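Local structure of conserved hypothetical exported protein (Bacteroides fragilis, 4JJA) at residues 220-225 and 250-255; 210-215 and 226-231; 266-271 and 282-287. The protein is of unproven function but belongs to the NamZ (DUF1343) family and may act as a peptidoglycan beta-N-acetylmuramidase. All coordinates share one frame; numbering follows the deposited sequence. Where two conformers were deposited one is given.

How the contacts relate
Contacts 1 and 2 share helix 224-233: contact 1 holds its first turn and the residues leading into it, while contact 2 packs Ile227 and Tyr228 of the same helix against the loop 210-215. Their centres lie 10 Å apart, and they touch directly where the Phe251 ring meets Tyr230 edge-to-face. Contact 3 is joined to contact 1 through a small antiparallel sheet, in which strands 253-256 and 284-288 are neighbours; the centres of contacts 1 and 3 are 13 Å apart. Contacts 2 and 3 do not touch, with nearest atoms about 8 Å apart. Glycerol, probably from crystallisation, lies about 4 Å from the Leu221 side chain, and Tyr230 OH is hydrogen-bonded to glycerol.

Contact 1: 220-225 and 250-255; sequences NLPNMK and PFQVYG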
loop_
_atom_site.group_PDB
_atom_site.type_symbol
_atom_site.label_atom_id
_atom_site.label_comp_id
_atom_site.label_asym_id
_atom_site.label_seq_id
_atom_site.Cartn_x
_atom_site.Cartn_y
_atom_site.Cartn_z
ATOM N N ASN A 220 2.904 7.436 -9.649
ATOM C CA ASN A 220 2.479 8.700 -9.030
ATOM C C ASN A 220 2.794 8.790 -7.537
ATOM O O ASN A 220 2.324 9.690 -6.874
ATOM C CB ASN A 220 1.003 9.035 -9.364
ATOM C CG ASN A 220 0.866 9.422 -10.804
ATOM O OD1 ASN A 220 1.324 10.473 -11.199
ATOM N ND2 ASN A 220 0.325 8.531 -11.617
ATOM N N LEU A 221 3.649 7.897 -7.050
ATOM C CA LEU A 221 4.281 8.026 -5.727
ATOM C C LEU A 221 5.778 8.145 -5.939
ATOM O O LEU A 221 6.561 7.232 -5.635
ATOM C CB LEU A 221 3.916 6.832 -4.817
ATOM C CG LEU A 221 2.452 6.759 -4.406
ATOM C CD1 LEU A 221 2.194 5.457 -3.646
ATOM C CD2 LEU A 221 2.076 7.974 -3.550
ATOM N N PRO A 222 6.208 9.286 -6.509
ATOM C CA PRO A 222 7.559 9.326 -7.044
ATOM C C PRO A 222 8.595 9.575 -5.994
ATOM O O PRO A 222 9.785 9.367 -6.311
ATOM C CB PRO A 222 7.514 10.499 -8.013
ATOM C CG PRO A 222 6.474 11.383 -7.430
ATOM C CD PRO A 222 5.407 10.435 -6.967
ATOM N N ASN A 223 8.213 10.106 -4.842
ATOM C CA ASN A 223 9.139 10.518 -3.805
ATOM C C ASN A 223 8.562 10.246 -2.400
ATOM O O ASN A 223 7.406 9.824 -2.255
ATOM C CB ASN A 223 9.587 11.982 -3.989
ATOM C CG ASN A 223 8.440 12.965 -3.861
ATOM O OD1 ASN A 223 7.401 12.623 -3.354
ATOM N ND2 ASN A 223 8.625 14.158 -4.335
HETATM N N MSE A 224 9.377 10.492 -1.377
HETATM C CA MSE A 224 8.943 10.223 -0.049
HETATM C C MSE A 224 7.893 11.224 0.444
HETATM O O MSE A 224 7.033 10.859 1.249
HETATM C CB MSE A 224 10.100 10.102 0.930
HETATM C CG MSE A 224 11.007 8.893 0.630
HETATM SE SE MSE A 224 10.044 7.235 0.589
HETATM C CE MSE A 224 9.424 7.224 2.409
ATOM N N LYS A 225 7.912 12.436 -0.050
ATOM C CA LYS A 225 6.927 13.410 0.306
ATOM C C LYS A 225 5.523 12.906 -0.071
ATOM O O LYS A 225 4.575 12.975 0.723
ATOM C CB LYS A 225 7.194 14.763 -0.369
ATOM C CG LYS A 225 6.575 15.935 0.315
ATOM C CD LYS A 225 7.374 16.333 1.576
ATOM C CE LYS A 225 8.694 17.018 1.284
ATOM N NZ LYS A 225 9.421 17.074 2.567
ATOM N N PRO A 250 2.518 14.897 -7.949
ATOM C CA PRO A 250 1.384 14.046 -7.554
ATOM C C PRO A 250 1.417 13.716 -6.082
ATOM O O PRO A 250 2.449 13.450 -5.500
ATOM C CB PRO A 250 1.553 12.802 -8.411
ATOM C CG PRO A 250 3.006 12.737 -8.667
ATOM C CD PRO A 250 3.463 14.192 -8.820
ATOM N N PHE A 251 0.231 13.752 -5.480
ATOM C CA PHE A 251 0.032 13.515 -4.052
ATOM C C PHE A 251 0.666 14.556 -3.162
ATOM O O PHE A 251 0.683 14.389 -1.945
ATOM C CB PHE A 251 0.379 12.092 -3.595
ATOM C CG PHE A 251 -0.579 11.059 -4.123
ATOM C CD1 PHE A 251 -1.783 10.831 -3.504
ATOM C CD2 PHE A 251 -0.299 10.369 -5.262
ATOM C CE1 PHE A 251 -2.662 9.917 -4.018
ATOM C CE2 PHE A 251 -1.177 9.458 -5.749
ATOM C CZ PHE A 251 -2.363 9.244 -5.163
ATOM N N GLN A 252 1.073 15.696 -3.735
ATOM C CA GLN A 252 1.749 16.740 -2.980
ATOM C C GLN A 252 1.093 18.099 -3.126
ATOM O O GLN A 252 1.616 19.104 -2.675
ATOM C CB GLN A 252 3.218 16.823 -3.389
ATOM C CG GLN A 252 4.021 15.553 -3.116
ATOM C CD GLN A 252 5.214 15.441 -4.018
ATOM O OE1 GLN A 252 6.262 16.011 -3.694
ATOM N NE2 GLN A 252 5.062 14.801 -5.170
ATOM N N VAL A 253 -0.059 18.120 -3.812
ATOM C CA VAL A 253 -0.884 19.304 -4.054
ATOM C C VAL A 253 -2.348 18.899 -4.001
ATOM O O VAL A 253 -2.661 17.695 -4.120
ATOM C CB VAL A 253 -0.546 19.961 -5.424
ATOM C CG1 VAL A 253 0.935 20.298 -5.597
ATOM C CG2 VAL A 253 -1.045 19.054 -6.561
ATOM N N TYR A 254 -3.231 19.882 -3.873
ATOM C CA TYR A 254 -4.640 19.618 -4.148
ATOM C C TYR A 254 -5.274 20.851 -4.742
ATOM O O TYR A 254 -4.887 21.967 -4.437
ATOM C CB TYR A 254 -5.411 19.108 -2.928
ATOM C CG TYR A 254 -5.569 20.070 -1.796
ATOM C CD1 TYR A 254 -4.575 20.181 -0.813
ATOM C CD2 TYR A 254 -6.697 20.862 -1.668
ATOM C CE1 TYR A 254 -4.758 21.017 0.284
ATOM C CE2 TYR A 254 -6.856 21.707 -0.598
ATOM C CZ TYR A 254 -5.903 21.790 0.381
ATOM O OH TYR A 254 -6.056 22.635 1.464
ATOM N N GLY A 255 -6.236 20.666 -5.634
ATOM C CA GLY A 255 -6.888 21.818 -6.220
ATOM C C GLY A 255 -7.988 21.409 -7.179
ATOM O O GLY A 255 -8.168 20.248 -7.485
#
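The side-chain amide of Gln252 joins the two segments: its OE1 accepts a hydrogen bond from Asn223 ND2 at 3.1 Å, while its NE2 donates to Pro250 O at 3.0 Å. The first bond is fairly straight (165° at the hydrogen), yet ND2 lies above the Gln252 carbonyl plane, and the two amide planes stand 75° apart. With both ends engaged, the Gln252 amide has its rotation fixed. Lys225 adds its CB beside the same OE1, then bends away to carry NZ to Asp294 and Leu292 O.

Asn223 is the N-cap of helix 224-233, its OD1 accepting from Ala226 N; chi1 of 64° sets CG between the backbone N and carbonyl carbon, so that OD1 serves the helix and ND2 reaches Gln252. The cap is thereby tied to the turn that leads into strand 253-256.

Next to this polar link the segments pack mainly through Pro222, Pro250, Leu221 and Phe251. Pro222 CD meets Pro250 CG at 3.7 Å, and Leu221 CD2 approaches the Phe251 ring obliquely, 3.8 Å from its CD2. Asn220 lays OD1 near Pro250 CB, and its backbone O sits at the Phe251 ring edge, 3.2 Å from CD2.

Contact 2: 210-215 and 226-231; sequences MYRLPI and AIYLYP
Met210, present as selenomethionine, reaches the hydroxyl end of Tyr228 with both ends of its side chain. Its CB lies 4.0 Å from Tyr228 OH. CG and SE make no close contact with the helix segment; the bends at chi2 (-55°) and chi3 (-61°) bring the terminal CE back to the ring. There CE touches Tyr228 CE1 at 3.7 Å and stands equally close to OH, approaching obliquely.

The same hydroxyl is linked to the loop backbone by a bridging water. Tyr228 OH donates to water 1 at 2.6 Å, and the water, lying in the plane of the ring at its edge, donates in turn to Tyr211 O at 2.8 Å. The phenol proton is thus directed toward the water, which bridges a helix side chain and a loop carbonyl that are themselves too far apart to bond.

Arg212 was modelled in two conformers; in one of them NH1 lies loosely at the Tyr228 ring edge, near CE2, and forms a salt bridge with Asp294. Ile227, one residue before Tyr228 in the helix, meets Leu213 CD2 with its CD1 at 3.8 Å, an apolar contact between two branch ends.

The loop that follows strand 197-200, an outermost strand of the parallel six-stranded sheet, passes across the early part of helix 224-233, touching it through Ile227 and Tyr228. Helix 294-300 closes the group: Trp298 packs on Met210 and meets the Tyr228 ring edge-to-face, while Ile297 touches both Tyr228 and Leu229.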
loop_
_atom_site.group_PDB
_atom_site.type_symbol
_atom_site.label_atom_id
_atom_site.label_comp_id
_atom_site.label_asym_id
_atom_site.label_seq_id
_atom_site.Cartn_x
_atom_site.Cartn_y
_atom_site.Cartn_z
HETATM N N MSE A 210 12.604 5.152 9.608
HETATM C CA MSE A 210 12.033 5.865 8.476
HETATM C C MSE A 210 12.741 5.459 7.213
HETATM O O MSE A 210 13.576 6.198 6.681
HETATM C CB MSE A 210 12.107 7.377 8.694
HETATM C CG MSE A 210 11.500 7.799 10.031
HETATM SE SE MSE A 210 9.667 7.246 10.360
HETATM C CE MSE A 210 8.816 8.178 8.887
ATOM N N TYR A 211 12.429 4.265 6.723
ATOM C CA TYR A 211 13.017 3.749 5.511
ATOM C C TYR A 211 12.536 4.500 4.318
ATOM O O TYR A 211 11.336 4.728 4.170
ATOM C CB TYR A 211 12.703 2.286 5.376
ATOM C CG TYR A 211 13.235 1.611 4.129
ATOM C CD1 TYR A 211 14.552 1.191 4.016
ATOM C CD2 TYR A 211 12.388 1.316 3.065
ATOM C CE1 TYR A 211 14.980 0.522 2.900
ATOM C CE2 TYR A 211 12.803 0.630 1.963
ATOM C CZ TYR A 211 14.114 0.207 1.893
ATOM O OH TYR A 211 14.491 -0.483 0.744
ATOM N N ARG A 212 13.458 4.816 3.409
ATOM C CA ARG A 212 13.164 5.526 2.169
ATOM C C ARG A 212 13.278 4.569 0.997
ATOM O O ARG A 212 14.210 3.780 0.931
ATOM C CB ARG A 212 14.133 6.697 2.005
ATOM C CG ARG A 212 13.916 7.727 3.061
ATOM C CD ARG A 212 14.768 8.940 2.945
ATOM N NE ARG A 212 14.409 9.885 1.949
ATOM C CZ ARG A 212 13.588 10.915 2.147
ATOM N NH1 ARG A 212 12.974 11.118 3.291
ATOM N NH2 ARG A 212 13.421 11.748 1.166
ATOM N N LEU A 213 12.302 4.594 0.122
ATOM C CA LEU A 213 12.184 3.624 -0.938
ATOM C C LEU A 213 13.120 4.006 -2.079
ATOM O O LEU A 213 13.043 5.105 -2.590
ATOM C CB LEU A 213 10.753 3.602 -1.478
ATOM C CG LEU A 213 9.782 2.761 -0.675
ATOM C CD1 LEU A 213 9.679 2.977 0.773
ATOM C CD2 LEU A 213 8.434 2.773 -1.316
ATOM N N PRO A 214 13.995 3.090 -2.503
ATOM C CA PRO A 214 14.892 3.424 -3.612
ATOM C C PRO A 214 14.204 3.498 -4.954
ATOM O O PRO A 214 14.702 4.202 -5.856
ATOM C CB PRO A 214 15.905 2.274 -3.574
ATOM C CG PRO A 214 15.129 1.085 -2.938
ATOM C CD PRO A 214 14.285 1.750 -1.915
ATOM N N ILE A 215 13.102 2.749 -5.108
ATOM C CA ILE A 215 12.406 2.538 -6.389
ATOM C C ILE A 215 10.933 2.973 -6.166
ATOM O O ILE A 215 10.282 2.501 -5.226
ATOM C CB ILE A 215 12.454 1.022 -6.824
ATOM C CG1 ILE A 215 13.923 0.546 -6.978
ATOM C CG2 ILE A 215 11.622 0.776 -8.055
ATOM C CD1 ILE A 215 14.095 -0.947 -7.292
ATOM N N ALA A 226 5.412 12.384 -1.288
ATOM C CA ALA A 226 4.140 11.852 -1.777
ATOM C C ALA A 226 3.725 10.683 -0.884
ATOM O O ALA A 226 2.572 10.543 -0.533
ATOM C CB ALA A 226 4.306 11.388 -3.221
ATOM N N ILE A 227 4.661 9.802 -0.534
ATOM C CA ILE A 227 4.369 8.599 0.289
ATOM C C ILE A 227 3.900 9.015 1.668
ATOM O O ILE A 227 3.019 8.387 2.239
ATOM C CB ILE A 227 5.578 7.642 0.289
ATOM C CG1 ILE A 227 5.687 7.026 -1.116
ATOM C CG2 ILE A 227 5.445 6.556 1.399
ATOM C CD1 ILE A 227 6.914 6.272 -1.392
ATOM N N TYR A 228 4.517 10.034 2.246
ATOM C CA TYR A 228 4.095 10.484 3.551
ATOM C C TYR A 228 2.770 11.225 3.566
ATOM O O TYR A 228 2.024 11.163 4.537
ATOM C CB TYR A 228 5.174 11.332 4.222
ATOM C CG TYR A 228 6.476 10.597 4.501
ATOM C CD1 TYR A 228 6.484 9.313 5.072
ATOM C CD2 TYR A 228 7.691 11.201 4.312
ATOM C CE1 TYR A 228 7.652 8.644 5.378
ATOM C CE2 TYR A 228 8.889 10.551 4.623
ATOM C CZ TYR A 228 8.896 9.282 5.151
ATOM O OH TYR A 228 10.070 8.653 5.460
ATOM N N LEU A 229 2.488 11.961 2.497
ATOM C CA LEU A 229 1.213 12.665 2.343
ATOM C C LEU A 229 0.053 11.792 1.880
ATOM O O LEU A 229 -1.099 12.120 2.107
ATOM C CB LEU A 229 1.392 13.864 1.384
ATOM C CG LEU A 229 2.094 15.082 1.984
ATOM C CD1 LEU A 229 2.463 16.063 0.871
ATOM C CD2 LEU A 229 1.213 15.733 3.028
ATOM N N TYR A 230 0.369 10.649 1.256
ATOM C CA TYR A 230 -0.595 9.759 0.683
ATOM C C TYR A 230 -1.771 9.430 1.624
ATOM O O TYR A 230 -2.937 9.468 1.156
ATOM C CB TYR A 230 0.140 8.526 0.122
ATOM C CG TYR A 230 -0.675 7.493 -0.578
ATOM C CD1 TYR A 230 -1.286 7.730 -1.792
ATOM C CD2 TYR A 230 -0.736 6.213 -0.086
ATOM C CE1 TYR A 230 -2.030 6.754 -2.436
ATOM C CE2 TYR A 230 -1.465 5.224 -0.717
ATOM C CZ TYR A 230 -2.139 5.496 -1.870
ATOM O OH TYR A 230 -2.870 4.488 -2.478
ATOM N N PRO A 231 -1.518 9.117 2.900
ATOM C CA PRO A 231 -2.670 8.801 3.740
ATOM C C PRO A 231 -3.722 9.887 3.837
ATOM O O PRO A 231 -4.911 9.591 3.967
ATOM C CB PRO A 231 -2.038 8.550 5.129
ATOM C CG PRO A 231 -0.639 8.180 4.820
ATOM C CD PRO A 231 -0.223 8.941 3.603
HETATM O O HOH W 1 9.820 6.094 6.066
#

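Contact 3: 266-271 and 282-287; sequences FTPRSI and KLCHGV
Two backbone hydrogen bonds join Phe266 and Cys284 in a reciprocal pair: Phe266 N donates to Cys284 O at 2.9 Å, and Cys284 N donates to Phe266 O at 2.8 Å. The first lies in the carbonyl plane of Cys284, whereas in the second the donor sits nearly along the C=O axis, with a C=O...N angle of 166°. One residue further out the chains stay close without a regular bridge. Thr267 CA makes a C-H...O contact with Lys282 O at 3.5 Å, and Pro268 CD also packs close to that oxygen.

The side chains of the bonded pair emerge on the same face of the sheet and pack against each other. With chi1 at 61°, Phe266 CG stands between its backbone N and carbonyl carbon, which turns the ring over Cys284. The CB of Cys284 lies 3.7 Å from the ring centroid and only 16° off the normal, a CH-pi contact displaced toward the rim. SG sits more obliquely to the same ring, in a sulfur-aromatic contact, and also lies 3.9 Å from Pro268 CD.

Thr267 and Leu283 cross at about a right angle beside the pair, with OG1 of the threonine 3.5 Å from Leu283 CD1. Beyond them, Thr267 CG2 lies over the guanidinium face of Arg269, whose NH1 bonds to Asn281.

Val253 lies against the Phe266 ring from the far strand. The arrangement is an antiparallel hydrogen-bonded pair joining the edge strand 265-266 to the central strand 284-288 of a three-stranded antiparallel sheet, whose other outer strand is 253-256, within the family's C-terminal region.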
loop_
_atom_site.group_PDB
_atom_site.type_symbol
_atom_site.label_atom_id
_atom_site.label_comp_id
_atom_site.label_asym_id
_atom_site.label_seq_id
_atom_site.Cartn_x
_atom_site.Cartn_y
_atom_site.Cartn_z
ATOM N N PHE A 266 -2.267 24.793 -10.808
ATOM C CA PHE A 266 -1.638 23.778 -11.635
ATOM C C PHE A 266 -2.602 23.283 -12.659
ATOM O O PHE A 266 -3.793 23.385 -12.480
ATOM C CB PHE A 266 -1.111 22.619 -10.777
ATOM C CG PHE A 266 -2.158 21.898 -9.995
ATOM C CD1 PHE A 266 -2.517 22.333 -8.730
ATOM C CD2 PHE A 266 -2.790 20.771 -10.501
ATOM C CE1 PHE A 266 -3.499 21.643 -8.011
ATOM C CE2 PHE A 266 -3.756 20.090 -9.733
ATOM C CZ PHE A 266 -4.110 20.530 -8.495
ATOM N N THR A 267 -2.099 22.684 -13.723
ATOM C CA THR A 267 -2.940 22.114 -14.742
ATOM C C THR A 267 -2.498 20.698 -15.029
ATOM O O THR A 267 -1.435 20.457 -15.612
ATOM C CB THR A 267 -2.867 22.943 -16.065
ATOM O OG1 THR A 267 -3.211 24.313 -15.775
ATOM C CG2 THR A 267 -3.773 22.342 -17.138
ATOM N N PRO A 268 -3.313 19.713 -14.631
ATOM C CA PRO A 268 -3.003 18.342 -14.996
ATOM C C PRO A 268 -2.873 18.165 -16.522
ATOM O O PRO A 268 -3.704 18.668 -17.299
ATOM C CB PRO A 268 -4.188 17.547 -14.410
ATOM C CG PRO A 268 -4.678 18.438 -13.297
ATOM C CD PRO A 268 -4.564 19.810 -13.872
ATOM N N ARG A 269 -1.863 17.417 -16.971
ATOM C CA ARG A 269 -1.619 17.117 -18.371
ATOM C C ARG A 269 -1.652 15.627 -18.603
ATOM O O ARG A 269 -1.473 14.823 -17.678
ATOM C CB ARG A 269 -0.277 17.690 -18.796
ATOM C CG ARG A 269 -0.202 19.161 -18.641
ATOM C CD ARG A 269 -1.259 19.936 -19.432
ATOM N NE ARG A 269 -1.028 21.361 -19.367
ATOM C CZ ARG A 269 -1.826 22.274 -19.894
ATOM N NH1 ARG A 269 -2.916 21.909 -20.540
ATOM N NH2 ARG A 269 -1.547 23.560 -19.776
ATOM N N SER A 270 -1.849 15.248 -19.864
ATOM C CA SER A 270 -1.957 13.849 -20.219
ATOM C C SER A 270 -0.561 13.295 -20.457
ATOM O O SER A 270 0.048 13.614 -21.449
ATOM C CB SER A 270 -2.783 13.722 -21.524
ATOM O OG SER A 270 -2.898 12.371 -21.872
ATOM N N ILE A 271 -0.050 12.550 -19.493
ATOM C CA ILE A 271 1.335 12.090 -19.466
ATOM C C ILE A 271 1.339 10.616 -19.192
ATOM O O ILE A 271 0.371 10.060 -18.672
ATOM C CB ILE A 271 2.166 12.879 -18.432
ATOM C CG1 ILE A 271 1.606 12.770 -16.997
ATOM C CG2 ILE A 271 2.311 14.365 -18.851
ATOM C CD1 ILE A 271 2.329 13.605 -15.932
ATOM N N LYS A 282 -7.399 21.331 -17.256
ATOM C CA LYS A 282 -8.064 22.399 -16.507
ATOM C C LYS A 282 -7.144 23.070 -15.539
ATOM O O LYS A 282 -6.424 22.389 -14.827
ATOM C CB LYS A 282 -9.186 21.811 -15.604
ATOM C CG LYS A 282 -10.123 20.931 -16.241
ATOM C CD LYS A 282 -11.082 21.688 -17.068
ATOM C CE LYS A 282 -12.346 20.830 -17.257
ATOM N NZ LYS A 282 -13.325 21.751 -17.869
ATOM N N LEU A 283 -7.256 24.380 -15.422
ATOM C CA LEU A 283 -6.529 25.139 -14.467
ATOM C C LEU A 283 -7.176 24.893 -13.110
ATOM O O LEU A 283 -8.353 25.220 -12.880
ATOM C CB LEU A 283 -6.517 26.649 -14.783
ATOM C CG LEU A 283 -5.696 27.492 -13.819
ATOM C CD1 LEU A 283 -4.221 27.111 -13.868
ATOM C CD2 LEU A 283 -5.950 28.989 -14.120
ATOM N N CYS A 284 -6.435 24.252 -12.218
ATOM C CA CYS A 284 -6.847 23.930 -10.859
ATOM C C CYS A 284 -6.236 24.899 -9.876
ATOM O O CYS A 284 -5.032 25.181 -9.925
ATOM C CB CYS A 284 -6.412 22.512 -10.509
ATOM S SG CYS A 284 -7.228 21.242 -11.489
ATOM N N HIS A 285 -7.041 25.425 -8.989
ATOM C CA HIS A 285 -6.607 26.340 -7.959
ATOM C C HIS A 285 -6.557 25.583 -6.641
ATOM O O HIS A 285 -7.473 24.816 -6.351
ATOM C CB HIS A 285 -7.594 27.477 -7.869
ATOM C CG HIS A 285 -7.734 28.210 -9.162
ATOM N ND1 HIS A 285 -6.792 29.089 -9.642
ATOM C CD2 HIS A 285 -8.689 28.123 -10.120
ATOM C CE1 HIS A 285 -7.183 29.545 -10.817
ATOM N NE2 HIS A 285 -8.316 28.971 -11.148
ATOM N N GLY A 286 -5.524 25.825 -5.839
ATOM C CA GLY A 286 -5.406 25.120 -4.602
ATOM C C GLY A 286 -4.148 25.372 -3.822
ATOM O O GLY A 286 -3.710 26.513 -3.717
ATOM N N VAL A 287 -3.555 24.293 -3.310
ATOM C CA VAL A 287 -2.518 24.343 -2.291
ATOM C C VAL A 287 -1.365 23.455 -2.671
ATOM O O VAL A 287 -1.562 22.341 -3.142
ATOM C CB VAL A 287 -3.077 23.930 -0.925
ATOM C CG1 VAL A 287 -2.031 23.930 0.140
ATOM C CG2 VAL A 287 -4.201 24.851 -0.510
#